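Local coordinates for cobalamin biosynthesis protein CobN (Mycobacterium tuberculosis, PDB 7C6O) that probably inserts cobalt into the corrin ring during cobalamin synthesis, as the large, catalytic subunit of cobaltochelatase, at residues A386-P392 with H1135-G1139; D421-H425 with E1184-W1188. One frame throughout, in Å; residues are numbered along the deposited sequence. Where two conformers were deposited one is given.

Overall arrangement
Followed from the N terminus, the chain passes 386-392 at the start of helix 391-405, then 421-425 on helix 420-431, which comes next after it. Much later come 1135-1139, where contact 1 closes a loop of 742 residues, and 1184-1188, where contact 2 closes one of 758. The segments alternate, so the two closures cross. Two successive helices of the N-terminal half are thereby tied to the helices near the C terminus. With centres about 11 Å apart, the contacts also touch: they meet at the backbone of Tyr1137, which belongs to contact 1 and borders both segments of contact 2.

Contact 1 (A386-P392 with H1135-G1139)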
loop_
_atom_site.group_PDB
_atom_site.type_symbol
_atom_site.label_atom_id
_atom_site.label_comp_id
_atom_site.label_asym_id
_atom_site.label_seq_id
_atom_site.Cartn_x
_atom_site.Cartn_y
_atom_site.Cartn_z
ATOM N N ALA A 386 15.036 -2.737 -7.076
ATOM C CA ALA A 386 14.305 -3.549 -6.105
ATOM C C ALA A 386 14.817 -3.191 -4.723
ATOM O O ALA A 386 15.974 -3.473 -4.401
ATOM C CB ALA A 386 14.479 -5.040 -6.381
ATOM N N VAL A 387 13.957 -2.583 -3.908
ATOM C CA VAL A 387 14.392 -2.033 -2.632
ATOM C C VAL A 387 14.791 -3.160 -1.691
ATOM O O VAL A 387 14.027 -4.110 -1.471
ATOM C CB VAL A 387 13.287 -1.154 -2.030
ATOM C CG1 VAL A 387 13.629 -0.775 -0.600
ATOM C CG2 VAL A 387 13.112 0.093 -2.885
ATOM N N GLY A 388 16.002 -3.063 -1.141
ATOM C CA GLY A 388 16.534 -4.042 -0.213
ATOM C C GLY A 388 16.872 -5.395 -0.800
ATOM O O GLY A 388 17.314 -6.279 -0.055
ATOM N N LEU A 389 16.701 -5.588 -2.104
ATOM C CA LEU A 389 16.802 -6.902 -2.719
ATOM C C LEU A 389 17.948 -6.946 -3.720
ATOM O O LEU A 389 18.123 -6.023 -4.522
ATOM C CB LEU A 389 15.484 -7.268 -3.419
ATOM C CG LEU A 389 15.346 -8.677 -3.999
ATOM C CD1 LEU A 389 15.245 -9.703 -2.884
ATOM C CD2 LEU A 389 14.133 -8.759 -4.919
ATOM N N ASP A 390 18.726 -8.026 -3.668
ATOM C CA ASP A 390 19.708 -8.335 -4.708
ATOM C C ASP A 390 18.941 -8.985 -5.855
ATOM O O ASP A 390 18.769 -10.205 -5.908
ATOM C CB ASP A 390 20.810 -9.243 -4.169
ATOM C CG ASP A 390 21.960 -9.439 -5.155
ATOM O OD1 ASP A 390 21.753 -9.310 -6.381
ATOM O OD2 ASP A 390 23.081 -9.741 -4.696
ATOM N N THR A 391 18.470 -8.150 -6.780
ATOM C CA THR A 391 17.644 -8.642 -7.883
ATOM C C THR A 391 18.371 -9.643 -8.773
ATOM O O THR A 391 17.775 -10.685 -9.101
ATOM C CB THR A 391 17.117 -7.456 -8.699
ATOM O OG1 THR A 391 17.070 -6.291 -7.867
ATOM C CG2 THR A 391 15.720 -7.750 -9.227
ATOM N N PRO A 392 19.619 -9.413 -9.207
ATOM C CA PRO A 392 20.268 -10.425 -10.059
ATOM C C PRO A 392 20.480 -11.755 -9.359
ATOM O O PRO A 392 20.228 -12.809 -9.959
ATOM C CB PRO A 392 21.598 -9.760 -10.442
ATOM C CG PRO A 392 21.339 -8.298 -10.305
ATOM C CD PRO A 392 20.440 -8.191 -9.110
ATOM N N HIS A 1135 27.679 -7.646 -3.362
ATOM C CA HIS A 1135 26.437 -7.892 -4.085
ATOM C C HIS A 1135 26.485 -7.396 -5.527
ATOM O O HIS A 1135 25.431 -7.126 -6.114
ATOM C CB HIS A 1135 25.256 -7.274 -3.331
ATOM C CG HIS A 1135 24.921 -7.998 -2.064
ATOM N ND1 HIS A 1135 24.139 -9.133 -2.042
ATOM C CD2 HIS A 1135 25.288 -7.768 -0.780
ATOM C CE1 HIS A 1135 24.028 -9.564 -0.798
ATOM N NE2 HIS A 1135 24.715 -8.753 -0.012
ATOM N N GLY A 1136 27.680 -7.269 -6.100
ATOM C CA GLY A 1136 27.820 -7.123 -7.542
ATOM C C GLY A 1136 27.034 -5.966 -8.128
ATOM O O GLY A 1136 27.068 -4.837 -7.626
ATOM N N TYR A 1137 26.309 -6.260 -9.214
ATOM C CA TYR A 1137 25.606 -5.227 -9.973
ATOM C C TYR A 1137 24.666 -4.421 -9.083
ATOM O O TYR A 1137 24.658 -3.185 -9.130
ATOM C CB TYR A 1137 24.837 -5.873 -11.130
ATOM C CG TYR A 1137 23.945 -4.930 -11.916
ATOM C CD1 TYR A 1137 22.642 -4.676 -11.511
ATOM C CD2 TYR A 1137 24.399 -4.312 -13.075
ATOM C CE1 TYR A 1137 21.824 -3.823 -12.222
ATOM C CE2 TYR A 1137 23.582 -3.458 -13.799
ATOM C CZ TYR A 1137 22.295 -3.217 -13.364
ATOM O OH TYR A 1137 21.471 -2.367 -14.074
ATOM N N LYS A 1138 23.864 -5.105 -8.266
ATOM C CA LYS A 1138 22.861 -4.406 -7.467
ATOM C C LYS A 1138 23.506 -3.605 -6.342
ATOM O O LYS A 1138 23.031 -2.518 -5.998
ATOM C CB LYS A 1138 21.847 -5.405 -6.912
ATOM C CG LYS A 1138 20.644 -4.766 -6.228
ATOM C CD LYS A 1138 19.960 -3.749 -7.131
ATOM C CE LYS A 1138 18.566 -3.406 -6.626
ATOM N NZ LYS A 1138 18.554 -3.076 -5.175
ATOM N N GLY A 1139 24.586 -4.123 -5.755
ATOM C CA GLY A 1139 25.320 -3.339 -4.777
ATOM C C GLY A 1139 25.860 -2.049 -5.366
ATOM O O GLY A 1139 25.772 -0.986 -4.748
HETATM O O HOH W 1 16.596 -0.773 -5.643
HETATM O O HOH W 2 23.717 -8.144 -7.759
#
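Lys1138, in the first turn of helix 1136-1157, reaches into the type II beta turn from Ala386 to Leu389, and His1135 meets Asp390, the N-cap residue of helix 391-405. The contact is a worked example of two helix starts joined through a turn. Its main hydrogen bonds come from the ammonium group: NZ of Lys1138 donates to Ala386 O at 2.7 Å and to Leu389 O at 3.0 Å, the first and last carbonyls of the turn. Ala386 O also accepts the turn's own bond from Leu389 N, and the two donors approach opposite faces of its carbonyl plane. Bends at the second and fourth torsions of the lysine bring NZ to this place. A salt bridge to Glu1142 gives the buried charge a counterion.

The two oxygens of Asp390 serve different partners. OD2 receives ND1 of His1135 at 2.9 Å on its anti side; the bond lies in the imidazole plane, while carboxylate and ring are turned 68° apart. OD1 caps the backbone N of Ala393 and also takes a water.

Water adds two bridges. One molecule accepts from both Ala386 N and the lysine NZ. The other donates to Asp390 OD1 and His1135 O and accepts from Lys1138 N, linking the cap of one helix to the start of the other.

The Pro392 ring adds apolar contact, with Ile424 of helix 420-431 beside it. Its CD lies 3.8 Å from CB of Lys1138, and its CG approaches CD1 of Tyr1137 obliquely at 4.0 Å.

Contact 2 (D421-H425 with E1184-W1188); sequences DALIH and ESNPW
His425 and Trp1188 form an offset edge-to-face pair where helix 420-431 packs against the junction between helices 1176-1185 and 1187-1203. The tryptophan supplies the edge and the histidine the face. The centre of the Trp1188 six-membered ring lies 5.2 Å from that of the imidazole, and the planes stand at 73°. Contact is made by the far rim of the indole: CH2 sits over one face of the imidazole, while CZ3 comes within 3.6 Å of His425 CD2.

The same imidazole is used in its plane as well. NE2 of His425 donates to Ser1185 O at 2.8 Å, a nearly straight bond (166° at the hydrogen) that runs in the ring plane but meets the carbonyl from above its own plane. The neighbouring CE1 faces Glu1184 O at 3.4 Å, so two backbone oxygens at the end of helix 1176-1185 line this edge. With CG anti to its carbonyl carbon (chi1 -68°), the ring leans back along its helix, and the face remote from Trp1188 has Asp421 O near its rim.

Asp421, one turn earlier, presents its carboxylate to the same helix end, while its OD1 accepts from the backbone N of Tyr1137. One carboxylate therefore joins the end of one helix to the start of another, a polar setting that would be expected to favour its ionised form. Asn1186 marks the break between the two C-terminal helices: its OD1 caps Ala1189 N, and its ND2 bonds to Tyr1137 O. On the other oxygen of the carboxylate, the Ser1185 hydroxyl donates to Asp421 OD2, OG to OD2 2.7 Å, on the syn side and 17° out of the carboxylate plane.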
loop_
_atom_site.group_PDB
_atom_site.type_symbol
_atom_site.label_atom_id
_atom_site.label_comp_id
_atom_site.label_asym_id
_atom_site.label_seq_id
_atom_site.Cartn_x
_atom_site.Cartn_y
_atom_site.Cartn_z
ATOM N N ASP A 421 25.764 -11.196 -12.068
ATOM C CA ASP A 421 26.271 -10.173 -12.981
ATOM C C ASP A 421 26.156 -10.622 -14.433
ATOM O O ASP A 421 25.763 -9.836 -15.302
ATOM C CB ASP A 421 27.726 -9.837 -12.653
ATOM C CG ASP A 421 27.864 -8.933 -11.443
ATOM O OD1 ASP A 421 26.838 -8.628 -10.798
ATOM O OD2 ASP A 421 29.006 -8.527 -11.142
ATOM N N ALA A 422 26.504 -11.879 -14.713
ATOM C CA ALA A 422 26.417 -12.380 -16.082
ATOM C C ALA A 422 24.982 -12.341 -16.590
ATOM O O ALA A 422 24.734 -11.977 -17.747
ATOM C CB ALA A 422 26.973 -13.801 -16.159
ATOM N N LEU A 423 24.024 -12.707 -15.737
ATOM C CA LEU A 423 22.623 -12.691 -16.143
ATOM C C LEU A 423 22.156 -11.272 -16.438
ATOM O O LEU A 423 21.574 -11.005 -17.496
ATOM C CB LEU A 423 21.752 -13.325 -15.060
ATOM C CG LEU A 423 20.252 -13.349 -15.368
ATOM C CD1 LEU A 423 19.974 -14.211 -16.595
ATOM C CD2 LEU A 423 19.452 -13.834 -14.167
ATOM N N ILE A 424 22.405 -10.345 -15.510
ATOM C CA ILE A 424 21.888 -8.995 -15.684
ATOM C C ILE A 424 22.610 -8.284 -16.824
ATOM O O ILE A 424 21.998 -7.496 -17.554
ATOM C CB ILE A 424 21.973 -8.212 -14.355
ATOM C CG1 ILE A 424 21.009 -7.025 -14.374
ATOM C CG2 ILE A 424 23.398 -7.762 -14.051
ATOM C CD1 ILE A 424 19.552 -7.438 -14.331
ATOM N N HIS A 425 23.904 -8.562 -17.017
ATOM C CA HIS A 425 24.612 -7.981 -18.155
ATOM C C HIS A 425 24.036 -8.488 -19.469
ATOM O O HIS A 425 23.908 -7.727 -20.435
ATOM C CB HIS A 425 26.106 -8.294 -18.074
ATOM C CG HIS A 425 26.810 -7.602 -16.950
ATOM N ND1 HIS A 425 28.164 -7.732 -16.731
ATOM C CD2 HIS A 425 26.348 -6.779 -15.979
ATOM C CE1 HIS A 425 28.508 -7.015 -15.675
ATOM N NE2 HIS A 425 27.423 -6.428 -15.200
ATOM N N GLU A 1184 33.687 -3.531 -13.016
ATOM C CA GLU A 1184 33.415 -4.926 -13.342
ATOM C C GLU A 1184 31.926 -5.247 -13.259
ATOM O O GLU A 1184 31.383 -5.912 -14.148
ATOM C CB GLU A 1184 34.221 -5.838 -12.419
ATOM C CG GLU A 1184 35.729 -5.693 -12.588
ATOM C CD GLU A 1184 36.519 -6.437 -11.528
ATOM O OE1 GLU A 1184 35.923 -6.831 -10.503
ATOM O OE2 GLU A 1184 37.739 -6.625 -11.719
ATOM N N SER A 1185 31.247 -4.781 -12.210
ATOM C CA SER A 1185 29.859 -5.170 -11.972
ATOM C C SER A 1185 28.830 -4.243 -12.607
ATOM O O SER A 1185 27.763 -4.716 -13.015
ATOM C CB SER A 1185 29.586 -5.255 -10.467
ATOM O OG SER A 1185 30.199 -6.400 -9.903
ATOM N N ASN A 1186 29.100 -2.943 -12.690
ATOM C CA ASN A 1186 28.072 -2.032 -13.178
ATOM C C ASN A 1186 28.699 -0.763 -13.743
ATOM O O ASN A 1186 28.572 0.314 -13.146
ATOM C CB ASN A 1186 27.090 -1.694 -12.053
ATOM C CG ASN A 1186 25.776 -1.133 -12.564
ATOM O OD1 ASN A 1186 25.702 -0.591 -13.667
ATOM N ND2 ASN A 1186 24.730 -1.251 -11.755
ATOM N N PRO A 1187 29.371 -0.845 -14.893
ATOM C CA PRO A 1187 29.989 0.364 -15.462
ATOM C C PRO A 1187 28.980 1.439 -15.820
ATOM O O PRO A 1187 29.319 2.629 -15.788
ATOM C CB PRO A 1187 30.718 -0.172 -16.703
ATOM C CG PRO A 1187 29.959 -1.408 -17.071
ATOM C CD PRO A 1187 29.524 -2.017 -15.773
ATOM N N TRP A 1188 27.742 1.055 -16.149
ATOM C CA TRP A 1188 26.707 2.045 -16.433
ATOM C C TRP A 1188 26.448 2.928 -15.218
ATOM O O TRP A 1188 26.274 4.146 -15.351
ATOM C CB TRP A 1188 25.418 1.346 -16.867
ATOM C CG TRP A 1188 25.625 0.318 -17.939
ATOM C CD1 TRP A 1188 25.613 0.524 -19.288
ATOM C CD2 TRP A 1188 25.881 -1.081 -17.750
ATOM N NE1 TRP A 1188 25.843 -0.659 -19.951
ATOM C CE2 TRP A 1188 26.012 -1.659 -19.030
ATOM C CE3 TRP A 1188 26.010 -1.901 -16.624
ATOM C CZ2 TRP A 1188 26.267 -3.016 -19.214
ATOM C CZ3 TRP A 1188 26.261 -3.248 -16.808
ATOM C CH2 TRP A 1188 26.389 -3.793 -18.093
#